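Local coordinates for ParB domain protein nuclease (Sulfolobus solfataricus, PDB 5K5D) that probably takes part in archaeal DNA segregation (partition) as a ParB-type protein with a ParB-like N-terminal domain, at residues L107-R112 / V216-A221; I123-A128 / L162-T167; I153-E158 / S169-E174; Y225-D230 / K256-D261. The protein carries 4 engineered substitutions. All coordinates share one frame; numbering follows the deposited sequence.

Contact 1: residues L107-R112 / V216-A221; sequences LDKNER and VPLDQA
Asn110 in the first turn of helix 109-128 faces Pro217, just ahead of helix 218-230, with 7.1 Å between Asn110 CA and Pro217 CA; the two segments thus meet where both helices start. Asn110 ND2 donates to Val216 O at 3.0 Å, a bent bond with an N-H...O angle of 137°. The oxygen lies nearly in the amide plane of Asn110, whereas the nitrogen sits well above the carbonyl plane of Val216. Val209 O, from helix 203-210, is a second acceptor for the same ND2, so this one amide ties two backbone carbonyls to the start of helix 109-128. That start is closed by a capping box, Asp108 as N-cap with Glu111: Asp108 N donates to Glu111 OE2 at 2.9 Å. A leucine at Asn110 would probably leave the carbonyls of Val216 and Val209 without their shared donor. Lys109, with CG anti to the backbone N (chi1 -165°) and its next two torsions also extended, runs out beside the second helix, bringing NZ to 4.3 Å from Leu218 CD2. Its ammonium is salt-bridged to Asp191 of helix 189-201; Asp219 OD2, 4.4 Å from Lys109 NZ, adds only a nearby opposite charge, and Asp219 itself pairs with Lys194.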
loop_
_atom_site.group_PDB
_atom_site.type_symbol
_atom_site.label_atom_id
_atom_site.label_comp_id
_atom_site.label_asym_id
_atom_site.label_seq_id
_atom_site.Cartn_x
_atom_site.Cartn_y
_atom_site.Cartn_z
ATOM N N LEU B 107 7.215 -0.570 -10.060
ATOM C CA LEU B 107 6.103 0.118 -9.407
ATOM C C LEU B 107 6.413 1.595 -9.152
ATOM O O LEU B 107 7.410 1.924 -8.506
ATOM C CB LEU B 107 5.740 -0.577 -8.089
ATOM C CG LEU B 107 4.889 -1.849 -8.147
ATOM C CD1 LEU B 107 5.389 -2.807 -9.216
ATOM C CD2 LEU B 107 4.858 -2.530 -6.782
ATOM N N ASP B 108 5.559 2.482 -9.656
ATOM C CA ASP B 108 5.738 3.911 -9.410
ATOM C C ASP B 108 5.517 4.247 -7.934
ATOM O O ASP B 108 5.108 3.389 -7.153
ATOM C CB ASP B 108 4.793 4.729 -10.293
ATOM C CG ASP B 108 3.466 5.017 -9.616
ATOM O OD1 ASP B 108 3.342 4.727 -8.407
ATOM O OD2 ASP B 108 2.553 5.531 -10.294
ATOM N N LYS B 109 5.803 5.488 -7.553
ATOM C CA LYS B 109 5.749 5.886 -6.148
ATOM C C LYS B 109 4.342 5.737 -5.562
ATOM O O LYS B 109 4.184 5.423 -4.382
ATOM C CB LYS B 109 6.258 7.324 -5.982
ATOM C CG LYS B 109 6.593 7.725 -4.549
ATOM C CD LYS B 109 7.233 9.108 -4.506
ATOM C CE LYS B 109 7.646 9.496 -3.095
ATOM N NZ LYS B 109 6.510 9.392 -2.143
ATOM N N ASN B 110 3.329 5.951 -6.396
ATOM C CA ASN B 110 1.935 5.915 -5.957
ATOM C C ASN B 110 1.371 4.505 -5.816
ATOM O O ASN B 110 0.446 4.268 -5.040
ATOM C CB ASN B 110 1.054 6.733 -6.903
ATOM C CG ASN B 110 1.291 8.225 -6.775
ATOM O OD1 ASN B 110 2.257 8.759 -7.319
ATOM N ND2 ASN B 110 0.408 8.906 -6.053
ATOM N N GLU B 111 1.928 3.573 -6.577
ATOM C CA GLU B 111 1.472 2.195 -6.538
ATOM C C GLU B 111 2.057 1.481 -5.326
ATOM O O GLU B 111 1.417 0.606 -4.743
ATOM C CB GLU B 111 1.857 1.467 -7.830
ATOM C CG GLU B 111 1.128 1.977 -9.055
ATOM C CD GLU B 111 1.796 1.564 -10.356
ATOM O OE1 GLU B 111 1.119 1.585 -11.408
ATOM O OE2 GLU B 111 2.996 1.223 -10.328
ATOM N N ARG B 112 3.274 1.857 -4.946
ATOM C CA ARG B 112 3.909 1.257 -3.778
ATOM C C ARG B 112 3.320 1.823 -2.488
ATOM O O ARG B 112 3.210 1.119 -1.486
ATOM C CB ARG B 112 5.424 1.457 -3.807
ATOM C CG ARG B 112 5.873 2.881 -3.572
ATOM C CD ARG B 112 7.382 2.943 -3.385
ATOM N NE ARG B 112 8.095 2.328 -4.501
ATOM C CZ ARG B 112 9.416 2.225 -4.572
ATOM N NH1 ARG B 112 10.171 2.696 -3.588
ATOM N NH2 ARG B 112 9.982 1.650 -5.625
ATOM N N VAL B 216 -2.246 11.338 -7.577
ATOM C CA VAL B 216 -1.841 12.608 -6.981
ATOM C C VAL B 216 -0.635 12.398 -6.070
ATOM O O VAL B 216 -0.664 11.541 -5.188
ATOM C CB VAL B 216 -2.991 13.234 -6.162
ATOM C CG1 VAL B 216 -2.459 14.317 -5.230
ATOM C CG2 VAL B 216 -4.065 13.780 -7.086
ATOM N N PRO B 217 0.437 13.176 -6.288
ATOM C CA PRO B 217 1.656 13.021 -5.486
ATOM C C PRO B 217 1.379 13.239 -4.001
ATOM O O PRO B 217 0.602 14.128 -3.641
ATOM C CB PRO B 217 2.573 14.129 -6.020
ATOM C CG PRO B 217 2.060 14.409 -7.391
ATOM C CD PRO B 217 0.575 14.241 -7.295
ATOM N N LEU B 218 2.006 12.425 -3.158
ATOM C CA LEU B 218 1.856 12.536 -1.714
ATOM C C LEU B 218 2.199 13.934 -1.217
ATOM O O LEU B 218 1.374 14.617 -0.602
ATOM C CB LEU B 218 2.753 11.518 -1.011
ATOM C CG LEU B 218 2.917 11.687 0.502
ATOM C CD1 LEU B 218 1.574 11.562 1.209
ATOM C CD2 LEU B 218 3.912 10.683 1.061
ATOM N N ASP B 219 3.429 14.353 -1.485
ATOM C CA ASP B 219 3.940 15.610 -0.962
ATOM C C ASP B 219 3.037 16.764 -1.374
ATOM O O ASP B 219 2.902 17.757 -0.657
ATOM C CB ASP B 219 5.370 15.815 -1.451
ATOM C CG ASP B 219 6.205 14.552 -1.322
ATOM O OD1 ASP B 219 6.814 14.347 -0.249
ATOM O OD2 ASP B 219 6.233 13.753 -2.285
ATOM N N GLN B 220 2.399 16.605 -2.527
ATOM C CA GLN B 220 1.442 17.580 -3.025
ATOM C C GLN B 220 0.134 17.495 -2.246
ATOM O O GLN B 220 -0.484 18.512 -1.941
ATOM C CB GLN B 220 1.181 17.335 -4.514
ATOM C CG GLN B 220 0.578 18.517 -5.235
ATOM C CD GLN B 220 1.486 19.729 -5.209
ATOM O OE1 GLN B 220 2.597 19.696 -5.736
ATOM N NE2 GLN B 220 1.020 20.804 -4.584
ATOM N N ALA B 221 -0.284 16.272 -1.928
ATOM C CA ALA B 221 -1.505 16.059 -1.159
ATOM C C ALA B 221 -1.350 16.609 0.249
ATOM O O ALA B 221 -2.293 17.152 0.823
ATOM C CB ALA B 221 -1.845 14.583 -1.108
#

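Contact 2: residues I123-A128 / L162-T167; sequences IAKMQA and LDDGTT. Engineered in segment 123-128: Met126 (natural residue Ile).
Lys125, near the end of helix 109-128, lies across the loop of the beta-hairpin formed by strands 159-161 and 167-169, and the turn folds round its aliphatic stem. The charged interaction is a salt bridge: Lys125 NZ reaches Asp163 OD1 at 2.7 Å, on the syn lone pair, and the two side chains meet at about a right angle. An extended chain beyond CG carries the ammonium that far, CG itself being anti to the carbonyl carbon (chi1 -55°). Asp164 OD2 stays 4.6 Å from Lys125 NZ, an opposite charge that probably adds to the pull on the ammonium, though too far for a salt bridge.

Asp164 serves the turn instead. Its OD2 accepts from Thr166 N at 2.8 Å, an Asx turn, while OD1 takes the hydroxyl of Thr166 at 2.6 Å from OG1. With both oxygens bonded, the carboxylate is held with Asp164 OD1 against the lysine stem, 3.2 Å from Lys125 CG.

Apolar contacts complete the joint. Leu162 CD1 rests on the lysine methylenes, 3.7 Å from Lys125 CG, and also approaches the methyl of Ala124. Thr166 points toward the helix and fits between Lys125 and Ala128, its OG1 and CG2 both lying 3.5 Å from Ala128 CB.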
loop_
_atom_site.group_PDB
_atom_site.type_symbol
_atom_site.label_atom_id
_atom_site.label_comp_id
_atom_site.label_asym_id
_atom_site.label_seq_id
_atom_site.Cartn_x
_atom_site.Cartn_y
_atom_site.Cartn_z
ATOM N N ILE B 123 -1.570 -5.191 9.071
ATOM C CA ILE B 123 -0.751 -5.401 10.256
ATOM C C ILE B 123 -1.393 -4.766 11.489
ATOM O O ILE B 123 -1.256 -5.271 12.604
ATOM C CB ILE B 123 0.671 -4.831 10.066
ATOM C CG1 ILE B 123 1.414 -5.599 8.970
ATOM C CG2 ILE B 123 1.447 -4.875 11.372
ATOM C CD1 ILE B 123 1.651 -7.045 9.296
ATOM N N ALA B 124 -2.100 -3.660 11.282
ATOM C CA ALA B 124 -2.755 -2.962 12.382
ATOM C C ALA B 124 -3.854 -3.823 12.992
ATOM O O ALA B 124 -3.962 -3.928 14.212
ATOM C CB ALA B 124 -3.319 -1.631 11.909
ATOM N N LYS B 125 -4.664 -4.440 12.135
ATOM C CA LYS B 125 -5.734 -5.320 12.583
ATOM C C LYS B 125 -5.169 -6.573 13.246
ATOM O O LYS B 125 -5.762 -7.116 14.177
ATOM C CB LYS B 125 -6.626 -5.709 11.408
ATOM C CG LYS B 125 -7.211 -4.532 10.642
ATOM C CD LYS B 125 -8.054 -5.031 9.482
ATOM C CE LYS B 125 -8.700 -3.896 8.705
ATOM N NZ LYS B 125 -9.489 -4.433 7.560
HETATM N N MSE B 126 -4.018 -7.025 12.756
HETATM C CA MSE B 126 -3.334 -8.187 13.316
HETATM C C MSE B 126 -2.823 -7.924 14.731
HETATM O O MSE B 126 -2.539 -8.855 15.484
HETATM C CB MSE B 126 -2.159 -8.596 12.422
HETATM C CG MSE B 126 -2.551 -9.315 11.141
HETATM SE SE MSE B 126 -3.070 -11.173 11.443
HETATM C CE MSE B 126 -4.865 -11.116 10.674
ATOM N N GLN B 127 -2.694 -6.651 15.086
ATOM C CA GLN B 127 -2.188 -6.279 16.400
ATOM C C GLN B 127 -3.319 -5.886 17.347
ATOM O O GLN B 127 -3.163 -5.930 18.568
ATOM C CB GLN B 127 -1.174 -5.140 16.276
ATOM C CG GLN B 127 0.051 -5.487 15.444
ATOM C CD GLN B 127 1.004 -4.314 15.293
ATOM O OE1 GLN B 127 0.710 -3.198 15.728
ATOM N NE2 GLN B 127 2.154 -4.561 14.674
ATOM N N ALA B 128 -4.455 -5.495 16.780
ATOM C CA ALA B 128 -5.637 -5.194 17.576
ATOM C C ALA B 128 -6.381 -6.480 17.931
ATOM O O ALA B 128 -7.256 -6.487 18.798
ATOM C CB ALA B 128 -6.551 -4.237 16.830
ATOM N N LEU B 162 -10.828 1.451 11.097
ATOM C CA LEU B 162 -10.851 0.618 9.901
ATOM C C LEU B 162 -12.171 -0.135 9.803
ATOM O O LEU B 162 -12.995 -0.082 10.715
ATOM C CB LEU B 162 -9.673 -0.357 9.910
ATOM C CG LEU B 162 -8.319 0.261 10.271
ATOM C CD1 LEU B 162 -7.232 -0.804 10.324
ATOM C CD2 LEU B 162 -7.944 1.375 9.296
ATOM N N ASP B 163 -12.362 -0.841 8.697
ATOM C CA ASP B 163 -13.624 -1.520 8.430
ATOM C C ASP B 163 -13.757 -2.831 9.205
ATOM O O ASP B 163 -14.313 -3.805 8.699
ATOM C CB ASP B 163 -13.763 -1.793 6.933
ATOM C CG ASP B 163 -12.758 -2.818 6.435
ATOM O OD1 ASP B 163 -11.671 -2.933 7.043
ATOM O OD2 ASP B 163 -13.057 -3.513 5.441
ATOM N N ASP B 164 -13.248 -2.855 10.430
ATOM C CA ASP B 164 -13.311 -4.055 11.255
ATOM C C ASP B 164 -13.407 -3.680 12.726
ATOM O O ASP B 164 -13.494 -4.550 13.593
ATOM C CB ASP B 164 -12.070 -4.921 11.037
ATOM C CG ASP B 164 -10.839 -4.342 11.703
ATOM O OD1 ASP B 164 -10.000 -5.128 12.189
ATOM O OD2 ASP B 164 -10.716 -3.096 11.748
ATOM N N GLY B 165 -13.374 -2.381 13.004
ATOM C CA GLY B 165 -13.450 -1.892 14.368
ATOM C C GLY B 165 -12.089 -1.570 14.953
ATOM O O GLY B 165 -11.987 -0.927 16.000
ATOM N N THR B 166 -11.035 -2.023 14.284
ATOM C CA THR B 166 -9.679 -1.714 14.719
ATOM C C THR B 166 -9.453 -0.213 14.645
ATOM O O THR B 166 -9.544 0.381 13.569
ATOM C CB THR B 166 -8.623 -2.428 13.846
ATOM O OG1 THR B 166 -8.702 -3.844 14.053
ATOM C CG2 THR B 166 -7.226 -1.953 14.199
ATOM N N THR B 167 -9.178 0.405 15.788
ATOM C CA THR B 167 -8.857 1.829 15.816
ATOM C C THR B 167 -7.376 2.014 16.098
ATOM O O THR B 167 -6.748 1.165 16.728
ATOM C CB THR B 167 -9.683 2.598 16.868
ATOM O OG1 THR B 167 -9.489 2.004 18.156
ATOM C CG2 THR B 167 -11.161 2.563 16.512
#

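Contact 3: residues I153-E158 / S169-E174; sequences IEENEE and SALEYE
The start of helix 170-180, capped by Ser169 at the end of strand 167-169, is the element that segment 153-158 packs against. Asn156 supplies the side-chain link: Ser169 OG donates to Asn156 OD1 at 2.7 Å, approaching from above the carbonyl plane, 48° out of it. The same hydroxyl is the capping acceptor, and takes a nearly straight bond from Glu172 N (3.2 Å to Ser169 OG, 177°). One OG therefore couples the helix start to the loop that leads into strand 159-161. Its direction follows from chi1 of 72°, which sets OG between the backbone N and the carbonyl carbon. Asn156 ND2 lies 3.3 Å from Leu171 CD2. An alanine in place of Asn156 would probably leave the Ser169 hydroxyl without its acceptor and uncover one side of Leu171.

Backbone carbonyls add weaker ties: Leu171 N to Glu155 O and Ala170 N to Glu158 O, both weak bonds, with Ser169 CA giving a CA-H...O contact to Glu158 O at 3.0 Å. Glu155 lays its CG on the methyl of Ala170, 3.6 Å from Ala170 CB, and carries its carboxylate on to Glu174. There Glu155 OE2 and Glu174 OE2 are 2.5 Å apart, the two side chains crossing at about a right angle; one of the acids probably holds a proton. Arg193 of helix 189-201 lies nearby, touching Glu174 and forming a long, weak ion pair with Glu155. Ser169 N returns a bond to Glu172 OE1 at 2.8 Å, on its anti lone pair, completing the reciprocal pair that defines a capping box at a helix N-terminus.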
loop_
_atom_site.group_PDB
_atom_site.type_symbol
_atom_site.label_atom_id
_atom_site.label_comp_id
_atom_site.label_asym_id
_atom_site.label_seq_id
_atom_site.Cartn_x
_atom_site.Cartn_y
_atom_site.Cartn_z
ATOM N N ILE B 153 2.420 13.648 21.245
ATOM C CA ILE B 153 1.194 13.392 21.994
ATOM C C ILE B 153 -0.009 13.757 21.132
ATOM O O ILE B 153 -0.996 13.023 21.085
ATOM C CB ILE B 153 1.142 14.189 23.317
ATOM C CG1 ILE B 153 2.169 13.650 24.316
ATOM C CG2 ILE B 153 -0.254 14.131 23.923
ATOM C CD1 ILE B 153 2.181 14.391 25.645
ATOM N N GLU B 154 0.089 14.895 20.449
ATOM C CA GLU B 154 -0.948 15.339 19.524
ATOM C C GLU B 154 -1.185 14.281 18.452
ATOM O O GLU B 154 -2.324 13.982 18.094
ATOM C CB GLU B 154 -0.540 16.657 18.862
ATOM C CG GLU B 154 -1.515 17.149 17.803
ATOM C CD GLU B 154 -0.818 17.837 16.643
ATOM O OE1 GLU B 154 0.420 17.714 16.535
ATOM O OE2 GLU B 154 -1.509 18.497 15.837
ATOM N N GLU B 155 -0.093 13.718 17.948
ATOM C CA GLU B 155 -0.154 12.704 16.906
ATOM C C GLU B 155 -0.764 11.405 17.435
ATOM O O GLU B 155 -1.228 10.563 16.666
ATOM C CB GLU B 155 1.247 12.461 16.344
ATOM C CG GLU B 155 1.290 11.571 15.129
ATOM C CD GLU B 155 2.651 11.580 14.472
ATOM O OE1 GLU B 155 3.183 12.686 14.235
ATOM O OE2 GLU B 155 3.192 10.485 14.206
ATOM N N ASN B 156 -0.762 11.252 18.756
ATOM C CA ASN B 156 -1.379 10.099 19.397
ATOM C C ASN B 156 -2.803 10.419 19.844
ATOM O O ASN B 156 -3.457 9.606 20.498
ATOM C CB ASN B 156 -0.539 9.635 20.592
ATOM C CG ASN B 156 -0.538 8.124 20.759
ATOM O OD1 ASN B 156 -1.412 7.430 20.245
ATOM N ND2 ASN B 156 0.448 7.609 21.483
ATOM N N GLU B 157 -3.272 11.615 19.488
ATOM C CA GLU B 157 -4.621 12.061 19.831
ATOM C C GLU B 157 -5.615 11.696 18.735
ATOM O O GLU B 157 -6.765 11.360 19.014
ATOM C CB GLU B 157 -4.659 13.578 20.047
ATOM C CG GLU B 157 -3.717 14.108 21.115
ATOM C CD GLU B 157 -4.096 13.672 22.516
ATOM O OE1 GLU B 157 -3.480 14.175 23.480
ATOM O OE2 GLU B 157 -5.007 12.829 22.657
ATOM N N GLU B 158 -5.170 11.786 17.486
ATOM C CA GLU B 158 -6.040 11.501 16.352
ATOM C C GLU B 158 -6.069 10.010 16.053
ATOM O O GLU B 158 -5.058 9.322 16.170
ATOM C CB GLU B 158 -5.603 12.280 15.113
ATOM C CG GLU B 158 -5.577 13.783 15.302
ATOM C CD GLU B 158 -4.247 14.278 15.831
ATOM O OE1 GLU B 158 -4.226 15.328 16.508
ATOM O OE2 GLU B 158 -3.221 13.616 15.563
ATOM N N SER B 169 -3.991 5.300 16.245
ATOM C CA SER B 169 -3.581 6.694 16.160
ATOM C C SER B 169 -2.544 6.884 15.060
ATOM O O SER B 169 -1.942 5.919 14.588
ATOM C CB SER B 169 -3.006 7.169 17.495
ATOM O OG SER B 169 -1.736 6.591 17.738
ATOM N N ALA B 170 -2.344 8.132 14.655
ATOM C CA ALA B 170 -1.355 8.456 13.634
ATOM C C ALA B 170 0.024 8.000 14.075
ATOM O O ALA B 170 0.878 7.675 13.248
ATOM C CB ALA B 170 -1.350 9.949 13.356
ATOM N N LEU B 171 0.240 7.981 15.384
ATOM C CA LEU B 171 1.544 7.618 15.919
ATOM C C LEU B 171 1.796 6.125 15.770
ATOM O O LEU B 171 2.820 5.712 15.232
ATOM C CB LEU B 171 1.658 8.025 17.385
ATOM C CG LEU B 171 3.039 7.822 18.006
ATOM C CD1 LEU B 171 4.091 8.622 17.248
ATOM C CD2 LEU B 171 3.016 8.211 19.475
ATOM N N GLU B 172 0.853 5.321 16.247
ATOM C CA GLU B 172 0.976 3.873 16.167
ATOM C C GLU B 172 1.125 3.449 14.713
ATOM O O GLU B 172 1.999 2.646 14.381
ATOM C CB GLU B 172 -0.239 3.197 16.803
ATOM C CG GLU B 172 -0.576 3.726 18.192
ATOM C CD GLU B 172 -1.905 3.205 18.715
ATOM O OE1 GLU B 172 -2.959 3.713 18.276
ATOM O OE2 GLU B 172 -1.897 2.291 19.568
ATOM N N TYR B 173 0.277 4.001 13.847
ATOM C CA TYR B 173 0.331 3.706 12.417
ATOM C C TYR B 173 1.697 4.054 11.828
ATOM O O TYR B 173 2.250 3.297 11.032
ATOM C CB TYR B 173 -0.767 4.457 11.660
ATOM C CG TYR B 173 -1.009 3.930 10.262
ATOM C CD1 TYR B 173 -0.393 4.510 9.158
ATOM C CD2 TYR B 173 -1.853 2.848 10.046
ATOM C CE1 TYR B 173 -0.617 4.027 7.878
ATOM C CE2 TYR B 173 -2.081 2.356 8.773
ATOM C CZ TYR B 173 -1.461 2.948 7.694
ATOM O OH TYR B 173 -1.693 2.453 6.433
ATOM N N GLU B 174 2.234 5.204 12.218
ATOM C CA GLU B 174 3.539 5.631 11.733
ATOM C C GLU B 174 4.649 4.696 12.200
ATOM O O GLU B 174 5.578 4.400 11.448
ATOM C CB GLU B 174 3.840 7.060 12.183
ATOM C CG GLU B 174 5.181 7.582 11.709
ATOM C CD GLU B 174 5.498 8.951 12.276
ATOM O OE1 GLU B 174 6.647 9.161 12.722
ATOM O OE2 GLU B 174 4.597 9.815 12.276
#

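Contact 4: residues Y225-D230 / K256-D261; sequences YTRVKD and KIILND
Arg227 of helix 218-230 faces the last turn of helix 252-259 and the residues after it, its CA 6.7 Å from Leu259 CA. The arginine bends at chi2 (67°) and runs past Leu259 in the opposite direction, with Arg227 CG 3.7 Å from Leu259 CD2. Arg227 NE donates to Ile258 O at 2.7 Å, in the carbonyl plane, although the oxygen is tilted from the guanidinium plane. Leu259 O sits over one face of that group. At its far end NH1 and NH2 both grip a single oxygen, Asp261 OD1, at 2.9 and 2.8 Å. This salt bridge lies in the guanidinium plane but meets the carboxylate from above one face, the two planes being 58° apart. Arg264 also pairs with Asp261 OD1, so two arginines share that oxygen. A water 2.8 Å from Arg227 NH2, a weak bond, donates to Ile257 O and Asn260 O. Beside this polar cluster, Val228 CG2 meets Ile258 CG2 at 3.5 Å; Leu237 of helix 234-238 also packs on Val228. Arg227, bound to the carbonyl of Ile258 in the last turn of helix 252-259, acts as a side-chain C-cap from a neighbouring helix, joining two helices of the Ssol_1539-like second domain.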
loop_
_atom_site.group_PDB
_atom_site.type_symbol
_atom_site.label_atom_id
_atom_site.label_comp_id
_atom_site.label_asym_id
_atom_site.label_seq_id
_atom_site.Cartn_x
_atom_site.Cartn_y
_atom_site.Cartn_z
ATOM N N TYR B 225 -3.266 19.453 2.596
ATOM C CA TYR B 225 -3.729 19.197 3.956
ATOM C C TYR B 225 -3.401 20.359 4.888
ATOM O O TYR B 225 -4.297 21.010 5.428
ATOM C CB TYR B 225 -3.119 17.901 4.502
ATOM C CG TYR B 225 -3.387 17.680 5.969
ATOM C CD1 TYR B 225 -4.645 17.287 6.414
ATOM C CD2 TYR B 225 -2.386 17.866 6.916
ATOM C CE1 TYR B 225 -4.898 17.084 7.764
ATOM C CE2 TYR B 225 -2.632 17.666 8.270
ATOM C CZ TYR B 225 -3.889 17.276 8.684
ATOM O OH TYR B 225 -4.142 17.073 10.020
ATOM N N THR B 226 -2.109 20.605 5.080
ATOM C CA THR B 226 -1.654 21.653 5.982
ATOM C C THR B 226 -2.233 23.013 5.592
ATOM O O THR B 226 -2.568 23.828 6.452
ATOM C CB THR B 226 -0.121 21.724 6.016
ATOM O OG1 THR B 226 0.382 21.820 4.678
ATOM C CG2 THR B 226 0.445 20.468 6.665
ATOM N N ARG B 227 -2.357 23.244 4.291
ATOM C CA ARG B 227 -2.940 24.478 3.780
ATOM C C ARG B 227 -4.392 24.630 4.228
ATOM O O ARG B 227 -4.734 25.554 4.964
ATOM C CB ARG B 227 -2.850 24.503 2.254
ATOM C CG ARG B 227 -3.765 25.506 1.575
ATOM C CD ARG B 227 -3.362 26.933 1.883
ATOM N NE ARG B 227 -4.126 27.890 1.089
ATOM C CZ ARG B 227 -3.931 29.203 1.113
ATOM N NH1 ARG B 227 -2.993 29.719 1.895
ATOM N NH2 ARG B 227 -4.672 30.000 0.356
ATOM N N VAL B 228 -5.236 23.703 3.791
ATOM C CA VAL B 228 -6.667 23.763 4.067
ATOM C C VAL B 228 -6.999 23.711 5.561
ATOM O O VAL B 228 -8.075 24.141 5.976
ATOM C CB VAL B 228 -7.423 22.650 3.311
ATOM C CG1 VAL B 228 -8.880 22.657 3.675
ATOM C CG2 VAL B 228 -7.270 22.841 1.811
ATOM N N LYS B 229 -6.074 23.203 6.370
ATOM C CA LYS B 229 -6.312 23.113 7.810
ATOM C C LYS B 229 -5.899 24.394 8.525
ATOM O O LYS B 229 -6.288 24.630 9.668
ATOM C CB LYS B 229 -5.597 21.904 8.421
ATOM C CG LYS B 229 -4.114 22.110 8.675
ATOM C CD LYS B 229 -3.457 20.821 9.145
ATOM C CE LYS B 229 -2.002 21.043 9.538
ATOM N NZ LYS B 229 -1.882 21.853 10.783
ATOM N N ASP B 230 -5.103 25.217 7.852
ATOM C CA ASP B 230 -4.752 26.526 8.386
ATOM C C ASP B 230 -5.879 27.510 8.099
ATOM O O ASP B 230 -6.189 28.373 8.917
ATOM C CB ASP B 230 -3.438 27.025 7.785
ATOM C CG ASP B 230 -2.246 26.181 8.201
ATOM O OD1 ASP B 230 -2.373 25.403 9.171
ATOM O OD2 ASP B 230 -1.180 26.300 7.560
ATOM N N LYS B 256 -3.529 25.087 -7.473
ATOM C CA LYS B 256 -3.254 26.519 -7.419
ATOM C C LYS B 256 -4.359 27.252 -6.661
ATOM O O LYS B 256 -4.090 28.050 -5.763
ATOM C CB LYS B 256 -3.117 27.098 -8.828
ATOM C CG LYS B 256 -1.778 26.836 -9.505
ATOM C CD LYS B 256 -1.722 27.508 -10.870
ATOM C CE LYS B 256 -0.307 27.568 -11.415
ATOM N NZ LYS B 256 0.565 28.466 -10.608
ATOM N N ILE B 257 -5.609 26.968 -7.015
ATOM C CA ILE B 257 -6.742 27.601 -6.347
ATOM C C ILE B 257 -6.721 27.349 -4.839
ATOM O O ILE B 257 -7.064 28.231 -4.052
ATOM C CB ILE B 257 -8.089 27.135 -6.935
ATOM C CG1 ILE B 257 -8.188 27.534 -8.407
ATOM C CG2 ILE B 257 -9.250 27.728 -6.149
ATOM C CD1 ILE B 257 -9.325 26.868 -9.137
ATOM N N ILE B 258 -6.297 26.151 -4.445
ATOM C CA ILE B 258 -6.200 25.788 -3.033
ATOM C C ILE B 258 -4.942 26.349 -2.373
ATOM O O ILE B 258 -4.962 26.712 -1.197
ATOM C CB ILE B 258 -6.180 24.257 -2.830
ATOM C CG1 ILE B 258 -7.399 23.596 -3.468
ATOM C CG2 ILE B 258 -6.117 23.920 -1.350
ATOM C CD1 ILE B 258 -7.478 22.113 -3.197
ATOM N N LEU B 259 -3.850 26.409 -3.130
ATOM C CA LEU B 259 -2.535 26.708 -2.561
ATOM C C LEU B 259 -2.095 28.162 -2.731
ATOM O O LEU B 259 -1.757 28.824 -1.752
ATOM C CB LEU B 259 -1.475 25.755 -3.128
ATOM C CG LEU B 259 -1.718 24.273 -2.833
ATOM C CD1 LEU B 259 -0.527 23.421 -3.245
ATOM C CD2 LEU B 259 -2.037 24.081 -1.359
ATOM N N ASN B 260 -2.092 28.650 -3.968
ATOM C CA ASN B 260 -1.720 30.036 -4.236
ATOM C C ASN B 260 -2.716 31.015 -3.620
ATOM O O ASN B 260 -3.908 30.977 -3.918
ATOM C CB ASN B 260 -1.591 30.286 -5.741
ATOM C CG ASN B 260 -0.913 31.613 -6.063
ATOM O OD1 ASN B 260 -1.010 32.583 -5.306
ATOM N ND2 ASN B 260 -0.220 31.659 -7.196
ATOM N N ASP B 261 -2.209 31.895 -2.766
ATOM C CA ASP B 261 -3.041 32.835 -2.025
ATOM C C ASP B 261 -3.772 33.857 -2.885
ATOM O O ASP B 261 -4.774 34.422 -2.456
ATOM C CB ASP B 261 -2.204 33.566 -0.979
ATOM C CG ASP B 261 -2.133 32.818 0.325
ATOM O OD1 ASP B 261 -3.197 32.366 0.801
ATOM O OD2 ASP B 261 -1.019 32.676 0.870
HETATM O O HOH W 1 -5.965 30.379 -2.087
#

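Helix 109-128 carries contact 1 at its start and contact 2 near its end, their centres 24 Å apart and on opposite sides of the chain's centre. Contacts 2 and 3 alternate along the sequence: the hairpin loop of contact 2 lies between the two segments of contact 3, and their centres are 15 Å apart. Both are nested within the loop closed by contact 1. Helix 218-230 leads from contact 1 to contact 4; their centres are 19 Å apart, yet they touch, Gln220 NE2 of contact 1 lying 3.3 Å from Leu259 CD1 of contact 4. Contacts 2 and 4 are farthest apart, 32 Å between centres. Helix 189-201 touches side chains from the segments of contacts 1, 3 and 4.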